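Local coordinates for protein alpha,alpha-trehalose-phosphate synthase (UDP-forming) (Burkholderia multivorans, PDB 5UOF) that belongs to glycosyltransferase family 20 and adopts the two-domain GT-B architecture, with a Rossmann-like sheet in each half, at residues Cys187-Arg200 against Ala223-Ile235. Residues are numbered along the deposited sequence; the frame is centred on the assembly and turned at random.
Sequences CAYDVTGFQTDADR and AHGRVVKVAAYPI
Strands 191-194 and 226-232 run side by side as parallel neighbours in the N-terminal Rossmann-like sheet of a GT-B fold, pairing Val191 with Lys229 through Phe194 with Ala232. Backbone bonds alternate across the seam: Lys229 N to Asp190 O, Thr192 N to Lys229 O, Phe194 N to Ala231 O and, shortest of them, Tyr233 N to Phe194 O at 2.7 Å; the link from Ala231 N to Thr192 O is weak. On its other edge strand 191-194 bonds to strand 159-162.

On the face bearing Thr192, Phe194 and Val230, Val230 CG1 lies at the edge of the Phe194 ring, 3.7 Å from CE2. The same methyl meets Arg200 CG at 3.6 Å, so it sits between the Phe194 ring of strand 191-194 and the first turn of helix 197-209. On the opposite face, Gly193 has no side chain, and the edge of the Tyr233 ring comes down to its CA (CE1 to CA 3.5 Å); the Tyr233 hydroxyl goes on to Asp460 of helix 450-472.

Charges gather near the start of the pairing. Asp190 OD1 forms a salt bridge to Arg226 NH2, its hydrogen bond weak and bent, with carboxylate and guanidinium planes 56° apart; Asp190 OD2 pairs with Arg151. The Arg226 chain turns at chi3 (54°), which lays one guanidinium face over Ala188 O, while NE donates to a water.

Where helix 197-209 begins, Thr196 and Asp199 form a capping box. Just past the paired strands, Gln195 bends at chi2 (-85°) and turns its amide back toward segment 223-235; NE2 serves His164 O, and OE1 accepts a hydrogen bond from Ile235 N, which lies in the plane of the Gln195 side-chain carbonyl, at 3.2 Å.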
ATOM      1  N   CYS A 187       9.693  18.098   8.383  1.00 14.73           N
ATOM      2  CA  CYS A 187       9.966  19.468   7.967  1.00 16.28           C
ATOM      3  C   CYS A 187      10.767  20.262   8.991  1.00 19.21           C
ATOM      4  O   CYS A 187      11.089  21.418   8.718  1.00 20.49           O
ATOM      5  CB  CYS A 187       8.659  20.198   7.656  1.00 16.54           C
ATOM      6  SG  CYS A 187       7.813  19.476   6.237  1.00 18.21           S
ATOM      7  N   ALA A 188      11.098  19.687  10.147  1.00 15.10           N
ATOM      8  CA  ALA A 188      12.007  20.361  11.071  1.00 16.28           C
ATOM      9  C   ALA A 188      13.459  20.300  10.609  1.00 17.75           C
ATOM     10  O   ALA A 188      14.279  21.100  11.079  1.00 20.56           O
ATOM     11  CB  ALA A 188      11.877  19.754  12.470  1.00 16.66           C
ATOM     12  N   TYR A 189      13.784  19.376   9.704  1.00 16.75           N
ATOM     13  CA  TYR A 189      15.110  19.280   9.105  1.00 22.47           C
ATOM     14  C   TYR A 189      15.306  20.338   8.026  1.00 25.27           C
ATOM     15  O   TYR A 189      14.376  20.693   7.300  1.00 20.56           O
ATOM     16  CB  TYR A 189      15.318  17.884   8.494  1.00 14.50           C
ATOM     17  CG  TYR A 189      15.293  16.788   9.530  1.00 14.35           C
ATOM     18  CD1 TYR A 189      16.436  16.485  10.265  1.00 17.81           C
ATOM     19  CD2 TYR A 189      14.121  16.062   9.792  1.00 16.73           C
ATOM     20  CE1 TYR A 189      16.431  15.492  11.232  1.00 16.67           C
ATOM     21  CE2 TYR A 189      14.100  15.073  10.769  1.00 18.61           C
ATOM     22  CZ  TYR A 189      15.258  14.801  11.493  1.00 19.73           C
ATOM     23  OH  TYR A 189      15.263  13.832  12.473  1.00 16.99           O
ATOM     24  N   ASP A 190      16.542  20.845   7.922  1.00 17.50           N
ATOM     25  CA  ASP A 190      16.886  21.693   6.786  1.00 17.35           C
ATOM     26  C   ASP A 190      17.088  20.881   5.520  1.00 19.20           C
ATOM     27  O   ASP A 190      16.870  21.395   4.417  1.00 21.73           O
ATOM     28  CB  ASP A 190      18.149  22.495   7.083  1.00 18.42           C
ATOM     29  CG  ASP A 190      18.006  23.313   8.326  1.00 21.84           C
ATOM     30  OD1 ASP A 190      17.216  24.280   8.299  1.00 24.47           O
ATOM     31  OD2 ASP A 190      18.638  22.950   9.336  1.00 25.60           O
ATOM     32  N   VAL A 191      17.509  19.626   5.660  1.00 19.24           N
ATOM     33  CA  VAL A 191      17.678  18.708   4.542  1.00 19.55           C
ATOM     34  C   VAL A 191      17.007  17.391   4.905  1.00 19.73           C
ATOM     35  O   VAL A 191      17.284  16.816   5.966  1.00 16.71           O
ATOM     36  CB  VAL A 191      19.164  18.472   4.204  1.00 16.22           C
ATOM     37  CG1 VAL A 191      19.293  17.545   2.985  1.00 17.08           C
ATOM     38  CG2 VAL A 191      19.906  19.803   3.967  1.00 21.60           C
ATOM     39  N   THR A 192      16.113  16.923   4.039  1.00 17.38           N
ATOM     40  CA  THR A 192      15.450  15.633   4.201  0.57 16.90           C
ATOM     41  C   THR A 192      15.811  14.778   2.994  1.00 18.71           C
ATOM     42  O   THR A 192      15.361  15.055   1.877  1.00 17.86           O
ATOM     43  CB  THR A 192      13.940  15.818   4.340  0.57 17.59           C
ATOM     44  OG1 THR A 192      13.679  16.683   5.454  0.57 19.47           O
ATOM     45  CG2 THR A 192      13.264  14.497   4.586  0.57 14.66           C
ATOM     46  N   GLY A 193      16.629  13.755   3.217  1.00 18.50           N
ATOM     47  CA  GLY A 193      17.161  12.935   2.144  1.00 13.06           C
ATOM     48  C   GLY A 193      16.527  11.562   2.120  1.00 17.02           C
ATOM     49  O   GLY A 193      16.189  10.999   3.166  1.00 14.40           O
ATOM     50  N   PHE A 194      16.378  11.032   0.907  1.00 11.80           N
ATOM     51  CA  PHE A 194      15.740   9.753   0.648  1.00 11.86           C
ATOM     52  C   PHE A 194      16.634   8.891  -0.234  1.00 11.57           C
ATOM     53  O   PHE A 194      17.570   9.375  -0.874  1.00 14.00           O
ATOM     54  CB  PHE A 194      14.381   9.946  -0.036  1.00 13.05           C
ATOM     55  CG  PHE A 194      13.411  10.749   0.781  1.00 12.55           C
ATOM     56  CD1 PHE A 194      12.595  10.125   1.700  1.00 13.90           C
ATOM     57  CD2 PHE A 194      13.341  12.126   0.636  1.00 17.18           C
ATOM     58  CE1 PHE A 194      11.709  10.862   2.473  1.00 12.72           C
ATOM     59  CE2 PHE A 194      12.461  12.870   1.397  1.00 15.90           C
ATOM     60  CZ  PHE A 194      11.637  12.229   2.311  1.00 14.32           C
ATOM     61  N   GLN A 195      16.305   7.600  -0.299  1.00 13.05           N
ATOM     62  CA  GLN A 195      17.090   6.695  -1.135  1.00 12.43           C
ATOM     63  C   GLN A 195      16.881   6.980  -2.622  1.00 14.83           C
ATOM     64  O   GLN A 195      17.850   7.022  -3.392  1.00 14.97           O
ATOM     65  CB  GLN A 195      16.752   5.235  -0.811  1.00 11.44           C
ATOM     66  CG  GLN A 195      17.245   4.780   0.589  1.00 13.47           C
ATOM     67  CD  GLN A 195      18.707   4.312   0.609  1.00 14.05           C
ATOM     68  OE1 GLN A 195      19.517   4.682  -0.251  1.00 12.63           O
ATOM     69  NE2 GLN A 195      19.038   3.475   1.589  1.00 14.87           N
ATOM     70  N   THR A 196      15.625   7.143  -3.061  1.00 12.10           N
ATOM     71  CA  THR A 196      15.340   7.201  -4.493  1.00 15.25           C
ATOM     72  C   THR A 196      14.464   8.402  -4.822  1.00 16.43           C
ATOM     73  O   THR A 196      13.838   8.994  -3.945  1.00 14.20           O
ATOM     74  CB  THR A 196      14.632   5.932  -4.993  1.00 15.74           C
ATOM     75  OG1 THR A 196      13.314   5.854  -4.429  1.00 15.37           O
ATOM     76  CG2 THR A 196      15.425   4.673  -4.625  1.00 19.14           C
ATOM     77  N   ASP A 197      14.423   8.743  -6.119  1.00 13.33           N
ATOM     78  CA  ASP A 197      13.537   9.815  -6.562  0.52 16.09           C
ATOM     79  C   ASP A 197      12.087   9.517  -6.207  1.00 13.45           C
ATOM     80  O   ASP A 197      11.328  10.434  -5.882  1.00 15.13           O
ATOM     81  CB  ASP A 197      13.672  10.033  -8.069  0.52 17.49           C
ATOM     82  CG  ASP A 197      12.998  11.311  -8.532  0.52 23.34           C
ATOM     83  OD1 ASP A 197      13.436  12.403  -8.108  0.52 28.87           O
ATOM     84  OD2 ASP A 197      12.031  11.228  -9.316  0.52 28.81           O
ATOM     85  N   ALA A 198      11.690   8.245  -6.257  1.00 12.52           N
ATOM     86  CA  ALA A 198      10.316   7.883  -5.932  1.00 14.73           C
ATOM     87  C   ALA A 198       9.993   8.201  -4.480  1.00 12.96           C
ATOM     88  O   ALA A 198       8.898   8.685  -4.179  1.00 13.77           O
ATOM     89  CB  ALA A 198      10.080   6.403  -6.225  1.00 15.53           C
ATOM     90  N   ASP A 199      10.932   7.920  -3.563  1.00 11.09           N
ATOM     91  CA  ASP A 199      10.735   8.273  -2.159  1.00 14.03           C
ATOM     92  C   ASP A 199      10.616   9.784  -2.001  1.00 13.18           C
ATOM     93  O   ASP A 199       9.733  10.285  -1.294  1.00 12.98           O
ATOM     94  CB  ASP A 199      11.904   7.749  -1.312  1.00 12.77           C
ATOM     95  CG  ASP A 199      12.060   6.247  -1.390  1.00 17.56           C
ATOM     96  OD1 ASP A 199      11.038   5.536  -1.275  1.00 14.41           O
ATOM     97  OD2 ASP A 199      13.208   5.782  -1.567  1.00 21.77           O
ATOM     98  N   ARG A 200      11.520  10.525  -2.642  1.00 12.69           N
ATOM     99  CA  ARG A 200      11.464  11.982  -2.612  1.00 11.53           C
ATOM    100  C   ARG A 200      10.128  12.495  -3.135  1.00 13.95           C
ATOM    101  O   ARG A 200       9.530  13.410  -2.550  1.00 18.01           O
ATOM    102  CB  ARG A 200      12.623  12.551  -3.439  1.00 12.45           C
ATOM    103  CG  ARG A 200      12.640  14.066  -3.544  1.00 16.91           C
ATOM    104  CD  ARG A 200      13.380  14.547  -4.791  1.00 21.70           C
ATOM    105  NE  ARG A 200      12.741  14.056  -6.010  1.00 28.70           N
ATOM    106  CZ  ARG A 200      11.609  14.548  -6.510  1.00 33.69           C
ATOM    107  NH1 ARG A 200      10.988  15.550  -5.897  1.00 36.35           N
ATOM    108  NH2 ARG A 200      11.093  14.036  -7.619  1.00 30.30           N
ATOM    109  N   ALA A 223       7.202  24.620   3.938  1.00 20.35           N
ATOM    110  CA  ALA A 223       6.155  23.938   4.683  1.00 22.96           C
ATOM    111  C   ALA A 223       6.442  24.053   6.169  1.00 24.24           C
ATOM    112  O   ALA A 223       7.603  24.040   6.595  1.00 22.59           O
ATOM    113  CB  ALA A 223       6.043  22.460   4.273  1.00 22.75           C
ATOM    114  N   HIS A 224       5.362  24.141   6.951  1.00 23.42           N
ATOM    115  CA  HIS A 224       5.439  24.248   8.408  1.00 25.84           C
ATOM    116  C   HIS A 224       6.391  25.365   8.829  1.00 28.98           C
ATOM    117  O   HIS A 224       7.187  25.219   9.761  1.00 29.83           O
ATOM    118  CB  HIS A 224       5.844  22.913   9.035  1.00 24.67           C
ATOM    119  CG  HIS A 224       4.790  21.854   8.933  1.00 23.14           C
ATOM    120  ND1 HIS A 224       3.660  21.848   9.725  1.00 28.11           N
ATOM    121  CD2 HIS A 224       4.691  20.768   8.128  1.00 23.76           C
ATOM    122  CE1 HIS A 224       2.916  20.802   9.415  1.00 26.15           C
ATOM    123  NE2 HIS A 224       3.517  20.130   8.451  1.00 24.62           N
ATOM    124  N   GLY A 225       6.309  26.492   8.122  1.00 31.74           N
ATOM    125  CA  GLY A 225       7.117  27.658   8.407  1.00 32.83           C
ATOM    126  C   GLY A 225       8.600  27.500   8.168  1.00 35.53           C
ATOM    127  O   GLY A 225       9.376  28.337   8.633  1.00 37.15           O
ATOM    128  N   ARG A 226       9.027  26.463   7.455  1.00 27.12           N
ATOM    129  CA  ARG A 226      10.439  26.217   7.222  1.00 26.65           C
ATOM    130  C   ARG A 226      10.690  26.004   5.733  1.00 29.76           C
ATOM    131  O   ARG A 226       9.766  25.767   4.952  1.00 30.73           O
ATOM    132  CB  ARG A 226      10.929  25.012   8.034  1.00 28.64           C
ATOM    133  CG  ARG A 226      10.688  25.166   9.545  1.00 35.43           C
ATOM    134  CD  ARG A 226      11.379  24.067  10.339  1.00 40.37           C
ATOM    135  NE  ARG A 226      12.802  23.987  10.022  1.00 43.22           N
ATOM    136  CZ  ARG A 226      13.749  24.642  10.687  1.00 43.08           C
ATOM    137  NH1 ARG A 226      13.426  25.425  11.708  1.00 47.22           N
ATOM    138  NH2 ARG A 226      15.016  24.518  10.333  1.00 44.61           N
ATOM    139  N   VAL A 227      11.953  26.128   5.344  1.00 25.29           N
ATOM    140  CA  VAL A 227      12.393  25.837   3.987  1.00 25.90           C
ATOM    141  C   VAL A 227      13.204  24.552   4.047  1.00 25.82           C
ATOM    142  O   VAL A 227      14.194  24.467   4.781  1.00 28.72           O
ATOM    143  CB  VAL A 227      13.215  26.993   3.396  1.00 29.12           C
ATOM    144  CG1 VAL A 227      13.490  26.742   1.920  1.00 35.06           C
ATOM    145  CG2 VAL A 227      12.479  28.305   3.573  1.00 29.04           C
ATOM    146  N   VAL A 228      12.792  23.549   3.284  1.00 18.76           N
ATOM    147  CA  VAL A 228      13.356  22.212   3.381  1.00 17.96           C
ATOM    148  C   VAL A 228      13.929  21.837   2.024  1.00 22.66           C
ATOM    149  O   VAL A 228      13.233  21.933   1.008  1.00 22.13           O
ATOM    150  CB  VAL A 228      12.295  21.184   3.818  1.00 22.87           C
ATOM    151  CG1 VAL A 228      12.939  19.842   4.094  1.00 22.74           C
ATOM    152  CG2 VAL A 228      11.518  21.689   5.036  1.00 25.84           C
ATOM    153  N   LYS A 229      15.200  21.445   2.007  1.00 20.22           N
ATOM    154  CA  LYS A 229      15.809  20.835   0.830  1.00 19.90           C
ATOM    155  C   LYS A 229      15.469  19.351   0.821  1.00 20.42           C
ATOM    156  O   LYS A 229      15.824  18.625   1.757  1.00 20.28           O
ATOM    157  CB  LYS A 229      17.321  21.046   0.853  1.00 22.05           C
ATOM    158  CG  LYS A 229      18.101  20.113  -0.039  1.00 30.08           C
ATOM    159  CD  LYS A 229      18.197  20.653  -1.439  1.00 30.24           C
ATOM    160  CE  LYS A 229      19.199  19.857  -2.252  1.00 32.14           C
ATOM    161  NZ  LYS A 229      19.217  20.360  -3.646  1.00 40.05           N
ATOM    162  N   VAL A 230      14.788  18.897  -0.230  1.00 17.94           N
ATOM    163  CA  VAL A 230      14.318  17.521  -0.340  1.00 17.21           C
ATOM    164  C   VAL A 230      15.009  16.895  -1.546  1.00 20.43           C
ATOM    165  O   VAL A 230      14.932  17.435  -2.657  1.00 22.65           O
ATOM    166  CB  VAL A 230      12.790  17.457  -0.475  1.00 22.68           C
ATOM    167  CG1 VAL A 230      12.318  16.011  -0.501  1.00 23.20           C
ATOM    168  CG2 VAL A 230      12.135  18.197   0.692  1.00 26.69           C
ATOM    169  N   ALA A 231      15.690  15.772  -1.329  1.00 14.13           N
ATOM    170  CA  ALA A 231      16.513  15.209  -2.395  1.00 13.79           C
ATOM    171  C   ALA A 231      16.728  13.723  -2.152  1.00 14.10           C
ATOM    172  O   ALA A 231      16.533  13.218  -1.042  1.00 13.20           O
ATOM    173  CB  ALA A 231      17.866  15.923  -2.505  1.00 16.01           C
ATOM    174  N   ALA A 232      17.149  13.037  -3.219  1.00 13.28           N
ATOM    175  CA  ALA A 232      17.502  11.624  -3.180  1.00 13.34           C
ATOM    176  C   ALA A 232      19.018  11.483  -3.177  1.00 15.55           C
ATOM    177  O   ALA A 232      19.710  12.161  -3.949  1.00 17.36           O
ATOM    178  CB  ALA A 232      16.917  10.871  -4.380  1.00 12.73           C
ATOM    179  N   TYR A 233      19.523  10.623  -2.294  1.00 15.96           N
ATOM    180  CA  TYR A 233      20.954  10.325  -2.155  1.00 13.89           C
ATOM    181  C   TYR A 233      21.088   8.810  -2.066  1.00 11.79           C
ATOM    182  O   TYR A 233      21.239   8.263  -0.967  1.00 13.49           O
ATOM    183  CB  TYR A 233      21.562  10.972  -0.901  1.00 16.03           C
ATOM    184  CG  TYR A 233      21.258  12.441  -0.670  1.00 18.31           C
ATOM    185  CD1 TYR A 233      20.043  12.844  -0.134  1.00 14.65           C
ATOM    186  CD2 TYR A 233      22.207  13.423  -0.934  1.00 16.66           C
ATOM    187  CE1 TYR A 233      19.766  14.185   0.091  1.00 14.21           C
ATOM    188  CE2 TYR A 233      21.950  14.767  -0.702  1.00 16.04           C
ATOM    189  CZ  TYR A 233      20.723  15.140  -0.184  1.00 17.76           C
ATOM    190  OH  TYR A 233      20.445  16.462   0.046  1.00 19.20           O
ATOM    191  N   PRO A 234      20.961   8.095  -3.186  1.00 12.43           N
ATOM    192  CA  PRO A 234      21.028   6.622  -3.135  1.00 12.32           C
ATOM    193  C   PRO A 234      22.368   6.139  -2.588  1.00 15.07           C
ATOM    194  O   PRO A 234      23.428   6.560  -3.048  1.00 18.42           O
ATOM    195  CB  PRO A 234      20.832   6.208  -4.600  1.00 15.75           C
ATOM    196  CG  PRO A 234      21.091   7.446  -5.418  1.00 16.77           C
ATOM    197  CD  PRO A 234      20.653   8.591  -4.537  1.00 14.56           C
ATOM    198  N   ILE A 235      22.314   5.252  -1.598  1.00 11.77           N
ATOM    199  CA  ILE A 235      23.524   4.756  -0.941  1.00 12.26           C
ATOM    200  C   ILE A 235      24.183   3.702  -1.821  1.00 16.16           C
ATOM    201  O   ILE A 235      23.541   2.725  -2.229  1.00 13.63           O
ATOM    202  CB  ILE A 235      23.195   4.177   0.444  1.00 15.82           C
ATOM    203  CG1 ILE A 235      22.698   5.274   1.384  1.00 17.01           C
ATOM    204  CG2 ILE A 235      24.427   3.488   1.046  1.00 19.45           C
ATOM    205  CD1 ILE A 235      22.490   4.800   2.829  1.00 15.75           C
TER
HETATM  206  O   HOH W   1      13.804  23.468   7.603  1.00 30.10           O
HETATM  207  O   HOH W   2      16.242  25.597   6.390  1.00 27.25           O
HETATM  208  O   HOH W   3      17.030  24.104   3.717  1.00 31.75           O
HETATM  209  O   HOH W   4      11.831  17.728  -4.149  1.00 40.66           O